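Local coordinates for cytochrome c7 (PDB 3H33), which probably carries electrons through three bound c-type hemes in the Fe(III) respiration of Geobacter sulfurreducens, at residues D2-P7 with V13-K18; M45-G50 with D67-G72; K18-A23 with G53-M58. All blocks are in the same frame, centred on the assembly; numbering follows the deposited sequence.

Interaction 1 (D2-P7 with V13-K18); sequences DKITYP and VVFPHK. With HEM (protoporphyrin IX containing Fe), chain B; SO4 (sulfate ion), chain E.
D2 and K18 meet where the two-strand antiparallel hairpin (3-6 with 13-16) runs into helix 17-24. The carbonyl O of D2 accepts the amide of K18 on a lone pair (D2 O to K18 N, 3.2 Å), which ties the start of the helix to the N-terminal strand. Beside this bond the two side chains lie alongside each other and point the same way, bringing D2 OD1 to 3.5 Å from K18 CB. The backbone N of D2 also binds a sulfate, probably from the crystallisation liquor, which the amide of K3 grips too.

At the far end V13 pairs with Y6 in a hydrogen-bonded pair. The bond from Y6 N to V13 O is short, 2.6 Å, and almost straight, 173° at the hydrogen; V13 N returns one to Y6 O. The same V13 O lies at the edge of the Y6 ring, near its plane.

Between these ends sits F15, joined to I4 by two backbone hydrogen bonds, one in each direction (F15 N to I4 O, 2.7 Å). With CG anti to the backbone N (chi1 174°), its ring projects obliquely from the face shared with I4 and Y6 and meets the heme of chain B, CE2 standing 3.6 Å from heme C2D. I4 CD1 comes in at the ring's edge, 4.1 Å from F15 CD2, and also touches the heme. Just beyond, H17 NE2 binds the iron at 2.0 Å; H31 is the other axial ligand.

The strand bonds thus hold a largely apolar face of I4, Y6, V13 and F15 beside the heme that H17 ligates, with Y6 OH its polar group, 3.3 Å from heme CAD.

Interaction 2 (M45-G50 with D67-G72); sequences MAHGKG and DCHKGG. With HEM (protoporphyrin IX containing Fe), chain D.
H47 and H69 bind the iron of the chain D heme from opposite sides, the bis-histidine ligation of a multiheme c-type cytochrome; C68 and H69 are the last two residues of a CXXCH heme-binding motif. Metal coordination is what joins the segments. H47 NE2 lies 2.0 Å from the iron and H69 NE2 also 2.0 Å, across the porphyrin from each other, with an NE2-Fe-NE2 angle of about 174°. The two nitrogens therefore end 3.9 Å apart (H47 NE2 to H69 NE2). The imidazole planes are turned almost at right angles, about 86°, so each ring follows a different direction across the porphyrin.

Hydrogen bonding acts from behind: H69 ND1 donates to the carbonyl O of G11, which steadies the rotation of the ring about its bond to iron and would make the imidazole a somewhat stronger donor. T8 OG1 adds a weak bond to the same nitrogen.

Van der Waals contact comes from A46, in helix 43-46 and next to H47 in sequence. Its methyl rests on the H47 side of the heme, CB 3.5 Å from heme C2D.

The covalent link belongs to the other segment. C68, which precedes H69, is joined through its sulfur to the heme by a thioether, and the SG to heme CAC bond measures 1.8 Å.

Interaction 3 (K18-A23 with G53-M58); sequences KKHQDA and GCHEEM. With HEM (protoporphyrin IX containing Fe), chain C.
The axial site of the chain C heme is made by H20 from helix 17-24 and H55 from helix 52-58, one on each side of the porphyrin. H20 NE2 binds the iron at 2.0 Å, and H55 NE2 does so at 2.0 Å from the other face. The angle at the metal is about 178°, practically straight, so the two nitrogens stand 4.0 Å apart (H20 NE2 to H55 NE2) and the helices touch each other nowhere else along these segments. The imidazole planes are turned some 38° from one another.

Each ring is steadied at its far nitrogen. H20 ND1 is hydrogen-bonded to the carbonyl O of P16, and H55 ND1 to that of P62; both acceptors are backbone oxygens, which would tend to increase the electron-donating character of the imidazoles.

C54 and H55 close a CXXCH motif, the signature of c-type cytochromes, so helix 52-58 supplies both a ligand and a covalent anchor. C54 points SG anti to its own backbone nitrogen (chi1 173°), which carries the sulfur to the heme edge, where SG and heme CAC are bonded at 1.8 Å. One turn further on, M58 stretches an extended side chain back over the same edge, SD lying 3.8 Å from heme CAC. On the H20 side A23 lays its methyl CB 4.0 Å from heme CBD, and K19 runs its aliphatic chain along a propionate, CD 4.0 Å from heme CBA.

Interactions 2 and 3 each supply both axial ligands of one heme; interaction 1 gives H17 to the third, touches all three and packs against both of the others. Its V13 CG2 lies 3.1 Å from H69 ND1 of interaction 2, while F15 CE1 reaches H20 ND1 of interaction 3 at 3.3 Å; helix 17-24, with K18 in common, runs on from interaction 1 into interaction 3. Interactions 2 and 3 meet at G48 O and G53 N, 2.6 Å apart, probably a hydrogen bond. The chain C heme is the middle one, about 11 Å from the chain B heme and about 13 Å from the chain D heme between irons, spacings consistent with rapid electron exchange within each of these neighbouring pairs.

Interaction 1 (D2-P7 with V13-K18)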
loop_
_atom_site.group_PDB
_atom_site.type_symbol
_atom_site.label_atom_id
_atom_site.label_comp_id
_atom_site.label_asym_id
_atom_site.label_seq_id
_atom_site.Cartn_x
_atom_site.Cartn_y
_atom_site.Cartn_z
ATOM N N ASP A 2 -7.696 6.089 9.140
ATOM C CA ASP A 2 -7.363 4.679 9.046
ATOM C C ASP A 2 -7.200 4.225 7.603
ATOM O O ASP A 2 -6.365 3.371 7.315
ATOM C CB ASP A 2 -8.442 3.824 9.728
ATOM C CG ASP A 2 -8.594 4.136 11.214
ATOM O OD1 ASP A 2 -7.565 4.235 11.919
ATOM O OD2 ASP A 2 -9.746 4.268 11.681
ATOM N N LYS A 3 -7.994 4.789 6.699
ATOM C CA LYS A 3 -7.925 4.412 5.291
ATOM C C LYS A 3 -7.413 5.535 4.410
ATOM O O LYS A 3 -7.743 6.704 4.611
ATOM C CB LYS A 3 -9.299 3.984 4.777
ATOM C CG LYS A 3 -9.920 2.818 5.517
ATOM C CD LYS A 3 -11.335 2.573 5.024
ATOM C CE LYS A 3 -12.053 1.565 5.906
ATOM N NZ LYS A 3 -11.311 0.274 5.964
ATOM N N ILE A 4 -6.613 5.165 3.421
ATOM C CA ILE A 4 -6.050 6.118 2.485
ATOM C C ILE A 4 -6.433 5.660 1.090
ATOM O O ILE A 4 -6.042 4.580 0.645
ATOM C CB ILE A 4 -4.521 6.175 2.601
ATOM C CG1 ILE A 4 -4.128 6.497 4.044
ATOM C CG2 ILE A 4 -3.966 7.215 1.641
ATOM C CD1 ILE A 4 -2.641 6.652 4.250
ATOM N N THR A 5 -7.205 6.490 0.404
ATOM C CA THR A 5 -7.675 6.177 -0.934
ATOM C C THR A 5 -6.819 6.821 -2.009
ATOM O O THR A 5 -6.524 8.014 -1.950
ATOM C CB THR A 5 -9.129 6.650 -1.119
ATOM O OG1 THR A 5 -9.952 6.057 -0.107
ATOM C CG2 THR A 5 -9.650 6.272 -2.497
ATOM N N TYR A 6 -6.413 6.019 -2.984
ATOM C CA TYR A 6 -5.620 6.520 -4.094
ATOM C C TYR A 6 -6.503 6.475 -5.329
ATOM O O TYR A 6 -6.782 5.401 -5.857
ATOM C CB TYR A 6 -4.386 5.649 -4.332
ATOM C CG TYR A 6 -3.387 5.668 -3.205
ATOM C CD1 TYR A 6 -3.637 4.993 -2.015
ATOM C CD2 TYR A 6 -2.200 6.389 -3.319
ATOM C CE1 TYR A 6 -2.730 5.029 -0.968
ATOM C CE2 TYR A 6 -1.286 6.437 -2.275
ATOM C CZ TYR A 6 -1.558 5.756 -1.102
ATOM O OH TYR A 6 -0.663 5.811 -0.059
ATOM N N PRO A 7 -6.981 7.641 -5.790
ATOM C CA PRO A 7 -7.832 7.653 -6.979
ATOM C C PRO A 7 -6.958 7.484 -8.218
ATOM O O PRO A 7 -6.036 8.263 -8.445
ATOM C CB PRO A 7 -8.500 9.023 -6.904
ATOM C CG PRO A 7 -7.408 9.876 -6.340
ATOM C CD PRO A 7 -6.836 8.999 -5.230
ATOM N N VAL A 13 -7.677 2.724 -5.443
ATOM C CA VAL A 13 -7.120 1.784 -4.474
ATOM C C VAL A 13 -7.298 2.317 -3.059
ATOM O O VAL A 13 -6.926 3.456 -2.765
ATOM C CB VAL A 13 -5.610 1.570 -4.705
ATOM C CG1 VAL A 13 -5.062 0.578 -3.684
ATOM C CG2 VAL A 13 -5.362 1.081 -6.122
ATOM N N VAL A 14 -7.870 1.495 -2.186
ATOM C CA VAL A 14 -8.072 1.881 -0.795
ATOM C C VAL A 14 -7.062 1.147 0.092
ATOM O O VAL A 14 -7.082 -0.080 0.188
ATOM C CB VAL A 14 -9.505 1.554 -0.320
ATOM C CG1 VAL A 14 -9.642 1.864 1.168
ATOM C CG2 VAL A 14 -10.519 2.385 -1.115
ATOM N N PHE A 15 -6.182 1.913 0.729
ATOM C CA PHE A 15 -5.140 1.372 1.600
ATOM C C PHE A 15 -5.580 1.421 3.053
ATOM O O PHE A 15 -5.635 2.494 3.653
ATOM C CB PHE A 15 -3.852 2.183 1.420
ATOM C CG PHE A 15 -2.740 1.811 2.375
ATOM C CD1 PHE A 15 -2.357 0.485 2.552
ATOM C CD2 PHE A 15 -2.030 2.800 3.048
ATOM C CE1 PHE A 15 -1.281 0.150 3.382
ATOM C CE2 PHE A 15 -0.957 2.478 3.879
ATOM C CZ PHE A 15 -0.580 1.147 4.044
ATOM N N PRO A 16 -5.906 0.259 3.637
ATOM C CA PRO A 16 -6.342 0.207 5.037
ATOM C C PRO A 16 -5.118 0.329 5.940
ATOM O O PRO A 16 -4.560 -0.665 6.399
ATOM C CB PRO A 16 -7.027 -1.151 5.125
ATOM C CG PRO A 16 -6.178 -1.996 4.202
ATOM C CD PRO A 16 -5.949 -1.077 3.012
ATOM N N HIS A 17 -4.713 1.570 6.183
ATOM C CA HIS A 17 -3.534 1.869 6.981
ATOM C C HIS A 17 -3.516 1.303 8.393
ATOM O O HIS A 17 -2.503 0.740 8.811
ATOM C CB HIS A 17 -3.306 3.382 7.016
ATOM C CG HIS A 17 -1.968 3.784 7.557
ATOM N ND1 HIS A 17 -1.673 3.880 8.898
ATOM C CD2 HIS A 17 -0.826 4.127 6.906
ATOM C CE1 HIS A 17 -0.397 4.274 9.018
ATOM N NE2 HIS A 17 0.167 4.437 7.838
ATOM N N LYS A 18 -4.611 1.431 9.136
ATOM C CA LYS A 18 -4.590 0.893 10.486
ATOM C C LYS A 18 -4.410 -0.620 10.486
ATOM O O LYS A 18 -3.708 -1.169 11.336
ATOM C CB LYS A 18 -5.846 1.256 11.274
ATOM C CG LYS A 18 -5.789 0.652 12.672
ATOM C CD LYS A 18 -4.632 1.160 13.508
ATOM C CE LYS A 18 -4.991 1.074 14.992
ATOM N NZ LYS A 18 -3.771 1.168 15.860
HETATM C CHA HEM B . 0.917 7.332 5.508
HETATM C CHB HEM B . 2.249 7.148 10.111
HETATM C CHC HEM B . 2.771 2.423 9.791
HETATM C CHD HEM B . 2.544 2.886 5.008
HETATM C C1A HEM B . 1.037 7.640 6.848
HETATM C C2A HEM B . 0.848 8.990 7.367
HETATM C C3A HEM B . 1.350 8.977 8.630
HETATM C C4A HEM B . 1.781 7.605 8.889
HETATM C CMA HEM B . 1.508 10.164 9.578
HETATM C CAA HEM B . 0.291 10.181 6.568
HETATM C CBA HEM B . 1.394 10.891 5.795
HETATM C CGA HEM B . 0.873 12.002 4.891
HETATM O O1A HEM B . -0.316 12.381 5.009
HETATM O O2A HEM B . 1.668 12.501 4.061
HETATM C C1B HEM B . 2.554 5.851 10.435
HETATM C C2B HEM B . 2.889 5.378 11.769
HETATM C C3B HEM B . 2.946 4.023 11.698
HETATM C C4B HEM B . 2.692 3.689 10.319
HETATM C CMB HEM B . 3.099 6.259 12.999
HETATM C CAB HEM B . 3.224 2.998 12.805
HETATM C CBB HEM B . 2.343 3.096 14.037
HETATM C C1C HEM B . 2.704 2.124 8.442
HETATM C C2C HEM B . 2.968 0.803 7.877
HETATM C C3C HEM B . 2.970 0.939 6.534
HETATM C C4C HEM B . 2.689 2.349 6.278
HETATM C CMC HEM B . 3.289 -0.467 8.663
HETATM C CAC HEM B . 3.385 -0.104 5.494
HETATM C CBC HEM B . 2.500 -1.340 5.450
HETATM C C1D HEM B . 2.111 4.157 4.699
HETATM C C2D HEM B . 1.854 4.646 3.366
HETATM C C3D HEM B . 1.361 5.914 3.496
HETATM C C4D HEM B . 1.317 6.153 4.929
HETATM C CMD HEM B . 2.127 3.879 2.078
HETATM C CAD HEM B . 1.108 6.963 2.417
HETATM C CBD HEM B . 2.393 7.754 2.167
HETATM C CGD HEM B . 2.199 8.921 1.205
HETATM O O1D HEM B . 3.196 9.598 0.877
HETATM O O2D HEM B . 1.055 9.161 0.776
HETATM N NA HEM B . 1.592 6.802 7.786
HETATM N NB HEM B . 2.449 4.813 9.554
HETATM N NC HEM B . 2.532 3.060 7.450
HETATM N ND HEM B . 1.804 5.088 5.648
HETATM FE FE HEM B . 2.085 4.919 7.624
HETATM S S SO4 E . -11.172 7.016 7.960
HETATM O O1 SO4 E . -12.270 7.895 7.510
HETATM O O2 SO4 E . -10.943 7.214 9.405
HETATM O O3 SO4 E . -11.527 5.607 7.702
HETATM O O4 SO4 E . -9.945 7.357 7.213
#

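Interaction 2 (M45-G50 with D67-G72)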
loop_
_atom_site.group_PDB
_atom_site.type_symbol
_atom_site.label_atom_id
_atom_site.label_comp_id
_atom_site.label_asym_id
_atom_site.label_seq_id
_atom_site.Cartn_x
_atom_site.Cartn_y
_atom_site.Cartn_z
ATOM N N MET A 45 6.447 2.616 -7.261
ATOM C CA MET A 45 6.727 2.232 -5.885
ATOM C C MET A 45 5.609 1.317 -5.373
ATOM O O MET A 45 5.868 0.290 -4.752
ATOM C CB MET A 45 6.848 3.476 -4.999
ATOM C CG MET A 45 7.381 3.192 -3.598
ATOM S SD MET A 45 7.675 4.699 -2.628
ATOM C CE MET A 45 9.305 5.186 -3.247
ATOM N N ALA A 46 4.365 1.688 -5.654
ATOM C CA ALA A 46 3.216 0.897 -5.223
ATOM C C ALA A 46 3.268 -0.511 -5.795
ATOM O O ALA A 46 2.924 -1.480 -5.119
ATOM C CB ALA A 46 1.929 1.570 -5.648
ATOM N N HIS A 47 3.692 -0.622 -7.048
ATOM C CA HIS A 47 3.770 -1.927 -7.691
ATOM C C HIS A 47 5.018 -2.668 -7.261
ATOM O O HIS A 47 5.166 -3.852 -7.542
ATOM C CB HIS A 47 3.743 -1.769 -9.213
ATOM C CG HIS A 47 2.441 -1.249 -9.730
ATOM N ND1 HIS A 47 2.238 -0.812 -11.018
ATOM C CD2 HIS A 47 1.254 -1.080 -9.094
ATOM C CE1 HIS A 47 0.967 -0.396 -11.111
ATOM N NE2 HIS A 47 0.329 -0.541 -9.966
ATOM N N GLY A 48 5.902 -1.960 -6.566
ATOM C CA GLY A 48 7.136 -2.555 -6.090
ATOM C C GLY A 48 7.092 -2.788 -4.593
ATOM O O GLY A 48 6.120 -3.341 -4.079
ATOM N N LYS A 49 8.117 -2.339 -3.884
ATOM C CA LYS A 49 8.231 -2.527 -2.443
ATOM C C LYS A 49 7.184 -1.707 -1.696
ATOM O O LYS A 49 6.875 -2.025 -0.530
ATOM C CB LYS A 49 9.634 -2.149 -1.963
ATOM C CG LYS A 49 10.732 -3.074 -2.465
ATOM N N GLY A 50 6.666 -0.671 -2.309
ATOM C CA GLY A 50 5.671 0.165 -1.657
ATOM C C GLY A 50 4.381 -0.560 -1.306
ATOM O O GLY A 50 3.771 -0.274 -0.273
ATOM N N ASP A 67 -7.591 -6.803 -7.437
ATOM C CA ASP A 67 -7.775 -6.979 -6.003
ATOM C C ASP A 67 -7.367 -5.716 -5.262
ATOM O O ASP A 67 -7.598 -5.587 -4.067
ATOM C CB ASP A 67 -6.994 -8.192 -5.496
ATOM C CG ASP A 67 -7.660 -9.500 -5.876
ATOM O OD1 ASP A 67 -8.909 -9.531 -5.927
ATOM O OD2 ASP A 67 -6.948 -10.495 -6.117
ATOM N N CYS A 68 -6.763 -4.785 -5.993
ATOM C CA CYS A 68 -6.353 -3.494 -5.447
ATOM C C CYS A 68 -7.165 -2.403 -6.128
ATOM O O CYS A 68 -7.794 -1.579 -5.471
ATOM C CB CYS A 68 -4.881 -3.217 -5.730
ATOM S SG CYS A 68 -3.746 -3.596 -4.366
ATOM N N HIS A 69 -7.128 -2.404 -7.458
ATOM C CA HIS A 69 -7.839 -1.418 -8.255
ATOM C C HIS A 69 -9.294 -1.828 -8.449
ATOM O O HIS A 69 -9.587 -2.814 -9.126
ATOM C CB HIS A 69 -7.150 -1.257 -9.608
ATOM C CG HIS A 69 -5.770 -0.676 -9.522
ATOM N ND1 HIS A 69 -5.506 0.645 -9.228
ATOM C CD2 HIS A 69 -4.560 -1.256 -9.725
ATOM C CE1 HIS A 69 -4.177 0.820 -9.272
ATOM N NE2 HIS A 69 -3.555 -0.304 -9.566
ATOM N N LYS A 70 -10.198 -1.061 -7.852
ATOM C CA LYS A 70 -11.626 -1.336 -7.936
ATOM C C LYS A 70 -12.405 -0.059 -8.220
ATOM O O LYS A 70 -11.999 1.027 -7.805
ATOM C CB LYS A 70 -12.110 -1.939 -6.617
ATOM C CG LYS A 70 -11.310 -3.149 -6.176
ATOM C CD LYS A 70 -11.789 -3.687 -4.842
ATOM C CE LYS A 70 -11.062 -4.975 -4.488
ATOM N NZ LYS A 70 -11.489 -5.514 -3.165
ATOM N N GLY A 71 -13.516 -0.191 -8.940
ATOM C CA GLY A 71 -14.337 0.969 -9.237
ATOM C C GLY A 71 -14.333 1.477 -10.669
ATOM O O GLY A 71 -14.913 2.531 -10.944
ATOM N N GLY A 72 -13.686 0.756 -11.579
ATOM C CA GLY A 72 -13.663 1.188 -12.969
ATOM C C GLY A 72 -12.832 2.435 -13.224
ATOM O O GLY A 72 -12.102 2.470 -14.240
HETATM C CHA HEM D . -1.270 2.989 -9.781
HETATM C CHB HEM D . -2.012 -0.482 -13.011
HETATM C CHC HEM D . -1.602 -3.802 -9.611
HETATM C CHD HEM D . -1.714 -0.305 -6.359
HETATM C C1A HEM D . -1.455 2.336 -10.988
HETATM C C2A HEM D . -1.497 2.981 -12.288
HETATM C C3A HEM D . -1.753 2.004 -13.196
HETATM C C4A HEM D . -1.843 0.768 -12.444
HETATM C CMA HEM D . -1.930 2.172 -14.707
HETATM C CAA HEM D . -1.272 4.475 -12.559
HETATM C CBA HEM D . -2.559 5.245 -12.305
HETATM C CGA HEM D . -3.594 5.014 -13.388
HETATM O O1A HEM D . -4.801 4.937 -13.064
HETATM O O2A HEM D . -3.196 4.921 -14.568
HETATM C C1B HEM D . -1.975 -1.705 -12.368
HETATM C C2B HEM D . -1.975 -2.994 -13.044
HETATM C C3B HEM D . -1.797 -3.955 -12.110
HETATM C C4B HEM D . -1.703 -3.219 -10.845
HETATM C CMB HEM D . -2.056 -3.210 -14.544
HETATM C CAB HEM D . -1.617 -5.457 -12.352
HETATM C CBB HEM D . -0.413 -5.878 -13.191
HETATM C C1C HEM D . -1.595 -3.126 -8.410
HETATM C C2C HEM D . -1.727 -3.776 -7.119
HETATM C C3C HEM D . -1.846 -2.767 -6.201
HETATM C C4C HEM D . -1.753 -1.539 -6.945
HETATM C CMC HEM D . -1.873 -5.280 -6.871
HETATM C CAC HEM D . -2.134 -2.845 -4.693
HETATM C CBC HEM D . -1.250 -3.817 -3.924
HETATM C C1D HEM D . -1.526 0.898 -6.986
HETATM C C2D HEM D . -1.464 2.170 -6.305
HETATM C C3D HEM D . -1.286 3.084 -7.278
HETATM C C4D HEM D . -1.250 2.387 -8.535
HETATM C CMD HEM D . -1.648 2.413 -4.808
HETATM C CAD HEM D . -1.278 4.578 -7.104
HETATM C CBD HEM D . 0.082 5.165 -6.804
HETATM C CGD HEM D . 0.031 6.678 -6.722
HETATM O O1D HEM D . -0.947 7.211 -6.159
HETATM O O2D HEM D . 0.969 7.333 -7.213
HETATM N NA HEM D . -1.634 0.979 -11.098
HETATM N NB HEM D . -1.781 -1.846 -11.026
HETATM N NC HEM D . -1.634 -1.755 -8.286
HETATM N ND HEM D . -1.422 1.041 -8.343
HETATM FE FE HEM D . -1.597 -0.380 -9.681
#

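Interaction 3 (K18-A23 with G53-M58)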
loop_
_atom_site.group_PDB
_atom_site.type_symbol
_atom_site.label_atom_id
_atom_site.label_comp_id
_atom_site.label_asym_id
_atom_site.label_seq_id
_atom_site.Cartn_x
_atom_site.Cartn_y
_atom_site.Cartn_z
ATOM N N LYS A 18 -4.611 1.431 9.136
ATOM C CA LYS A 18 -4.590 0.893 10.486
ATOM C C LYS A 18 -4.410 -0.620 10.486
ATOM O O LYS A 18 -3.708 -1.169 11.336
ATOM C CB LYS A 18 -5.846 1.256 11.274
ATOM C CG LYS A 18 -5.789 0.652 12.672
ATOM C CD LYS A 18 -4.632 1.160 13.508
ATOM C CE LYS A 18 -4.991 1.074 14.992
ATOM N NZ LYS A 18 -3.771 1.168 15.860
ATOM N N LYS A 19 -5.054 -1.297 9.544
ATOM C CA LYS A 19 -4.910 -2.744 9.452
ATOM C C LYS A 19 -3.433 -3.093 9.337
ATOM O O LYS A 19 -2.939 -3.995 10.009
ATOM C CB LYS A 19 -5.621 -3.291 8.222
ATOM C CG LYS A 19 -7.027 -3.734 8.458
ATOM C CD LYS A 19 -7.513 -4.496 7.245
ATOM C CE LYS A 19 -8.924 -4.987 7.428
ATOM N N HIS A 20 -2.735 -2.367 8.473
ATOM C CA HIS A 20 -1.320 -2.609 8.267
ATOM C C HIS A 20 -0.461 -2.344 9.489
ATOM O O HIS A 20 0.456 -3.112 9.777
ATOM C CB HIS A 20 -0.797 -1.782 7.088
ATOM C CG HIS A 20 -1.262 -2.285 5.757
ATOM N ND1 HIS A 20 -2.561 -2.209 5.312
ATOM C CD2 HIS A 20 -0.582 -2.949 4.790
ATOM C CE1 HIS A 20 -2.625 -2.821 4.122
ATOM N NE2 HIS A 20 -1.444 -3.287 3.763
ATOM N N GLN A 21 -0.728 -1.265 10.216
ATOM C CA GLN A 21 0.111 -1.008 11.376
ATOM C C GLN A 21 -0.151 -2.048 12.461
ATOM O O GLN A 21 0.761 -2.416 13.195
ATOM C CB GLN A 21 -0.072 0.423 11.906
ATOM C CG GLN A 21 -1.435 0.790 12.434
ATOM C CD GLN A 21 -1.521 2.278 12.766
ATOM O OE1 GLN A 21 -1.458 3.128 11.877
ATOM N NE2 GLN A 21 -1.650 2.594 14.052
ATOM N N ASP A 22 -1.382 -2.544 12.542
ATOM C CA ASP A 22 -1.707 -3.568 13.533
ATOM C C ASP A 22 -1.124 -4.913 13.106
ATOM O O ASP A 22 -0.666 -5.696 13.941
ATOM C CB ASP A 22 -3.223 -3.730 13.701
ATOM C CG ASP A 22 -3.862 -2.572 14.442
ATOM O OD1 ASP A 22 -3.146 -1.854 15.183
ATOM O OD2 ASP A 22 -5.091 -2.399 14.294
ATOM N N ALA A 23 -1.135 -5.177 11.804
ATOM C CA ALA A 23 -0.625 -6.439 11.290
ATOM C C ALA A 23 0.890 -6.547 11.389
ATOM O O ALA A 23 1.413 -7.593 11.759
ATOM C CB ALA A 23 -1.071 -6.633 9.842
ATOM N N GLY A 53 4.891 -5.574 -3.833
ATOM C CA GLY A 53 6.083 -6.356 -3.562
ATOM C C GLY A 53 6.005 -7.075 -2.231
ATOM O O GLY A 53 6.355 -8.253 -2.126
ATOM N N CYS A 54 5.539 -6.375 -1.202
ATOM C CA CYS A 54 5.436 -7.003 0.105
ATOM C C CYS A 54 4.405 -8.123 0.101
ATOM O O CYS A 54 4.655 -9.199 0.641
ATOM C CB CYS A 54 5.074 -5.985 1.180
ATOM S SG CYS A 54 4.754 -6.787 2.785
ATOM N N HIS A 55 3.250 -7.876 -0.510
ATOM C CA HIS A 55 2.207 -8.895 -0.570
ATOM C C HIS A 55 2.731 -10.176 -1.216
ATOM O O HIS A 55 2.376 -11.277 -0.803
ATOM C CB HIS A 55 1.006 -8.368 -1.350
ATOM C CG HIS A 55 0.329 -7.211 -0.690
ATOM N ND1 HIS A 55 -0.542 -6.361 -1.333
ATOM C CD2 HIS A 55 0.401 -6.765 0.591
ATOM C CE1 HIS A 55 -0.954 -5.451 -0.442
ATOM N NE2 HIS A 55 -0.409 -5.655 0.742
ATOM N N GLU A 56 3.573 -10.037 -2.234
ATOM C CA GLU A 56 4.133 -11.221 -2.879
ATOM C C GLU A 56 5.090 -11.933 -1.918
ATOM O O GLU A 56 5.002 -13.140 -1.730
ATOM C CB GLU A 56 4.849 -10.833 -4.178
ATOM C CG GLU A 56 3.908 -10.147 -5.171
ATOM C CD GLU A 56 4.571 -9.780 -6.485
ATOM O OE1 GLU A 56 5.735 -9.326 -6.459
ATOM O OE2 GLU A 56 3.920 -9.930 -7.544
ATOM N N GLU A 57 5.974 -11.189 -1.281
ATOM C CA GLU A 57 6.933 -11.786 -0.359
ATOM C C GLU A 57 6.229 -12.417 0.836
ATOM O O GLU A 57 6.538 -13.562 1.205
ATOM C CB GLU A 57 7.941 -10.737 0.118
ATOM C CG GLU A 57 8.867 -10.225 -0.974
ATOM N N MET A 58 5.306 -11.703 1.468
ATOM C CA MET A 58 4.607 -12.219 2.645
ATOM C C MET A 58 3.495 -13.200 2.309
ATOM O O MET A 58 2.902 -13.808 3.202
ATOM C CB MET A 58 4.023 -11.067 3.460
ATOM C CG MET A 58 5.060 -10.084 3.972
ATOM S SD MET A 58 4.394 -8.948 5.211
ATOM C CE MET A 58 5.934 -8.410 6.002
HETATM C CHA HEM C . -3.317 -6.553 3.391
HETATM C CHB HEM C . -3.262 -2.909 0.306
HETATM C CHC HEM C . 1.346 -2.153 1.419
HETATM C CHD HEM C . 1.406 -6.184 4.005
HETATM C C1A HEM C . -3.702 -5.622 2.455
HETATM C C2A HEM C . -5.065 -5.441 2.014
HETATM C C3A HEM C . -5.071 -4.384 1.170
HETATM C C4A HEM C . -3.691 -3.966 1.056
HETATM C CMA HEM C . -6.269 -3.806 0.414
HETATM C CAA HEM C . -6.207 -6.390 2.324
HETATM C CBA HEM C . -6.984 -5.965 3.551
HETATM C CGA HEM C . -8.090 -6.943 3.906
HETATM O O1A HEM C . -7.778 -8.054 4.394
HETATM O O2A HEM C . -9.275 -6.600 3.687
HETATM C C1B HEM C . -1.989 -2.374 0.326
HETATM C C2B HEM C . -1.583 -1.186 -0.408
HETATM C C3B HEM C . -0.297 -0.931 -0.033
HETATM C C4B HEM C . 0.081 -1.996 0.889
HETATM C CMB HEM C . -2.450 -0.370 -1.375
HETATM C CAB HEM C . 0.567 0.259 -0.437
HETATM C CBB HEM C . 0.040 1.642 -0.062
HETATM C C1C HEM C . 1.788 -3.211 2.181
HETATM C C2C HEM C . 3.171 -3.411 2.594
HETATM C C3C HEM C . 3.211 -4.589 3.285
HETATM C C4C HEM C . 1.833 -5.071 3.304
HETATM C CMC HEM C . 4.335 -2.499 2.208
HETATM C CAC HEM C . 4.402 -5.382 3.882
HETATM C CBC HEM C . 5.727 -4.685 4.180
HETATM C C1D HEM C . 0.092 -6.608 4.132
HETATM C C2D HEM C . -0.386 -7.625 5.078
HETATM C C3D HEM C . -1.726 -7.709 4.935
HETATM C C4D HEM C . -2.054 -6.750 3.887
HETATM C CMD HEM C . 0.426 -8.377 6.128
HETATM C CAD HEM C . -2.724 -8.449 5.835
HETATM C CBD HEM C . -3.472 -7.431 6.701
HETATM C CGD HEM C . -4.777 -7.969 7.245
HETATM O O1D HEM C . -5.556 -8.548 6.460
HETATM O O2D HEM C . -5.030 -7.802 8.456
HETATM N NA HEM C . -2.858 -4.722 1.866
HETATM N NB HEM C . -0.956 -2.871 1.100
HETATM N NC HEM C . 0.978 -4.230 2.595
HETATM N ND HEM C . -0.960 -6.040 3.458
HETATM FE FE HEM C . -0.957 -4.478 2.235
#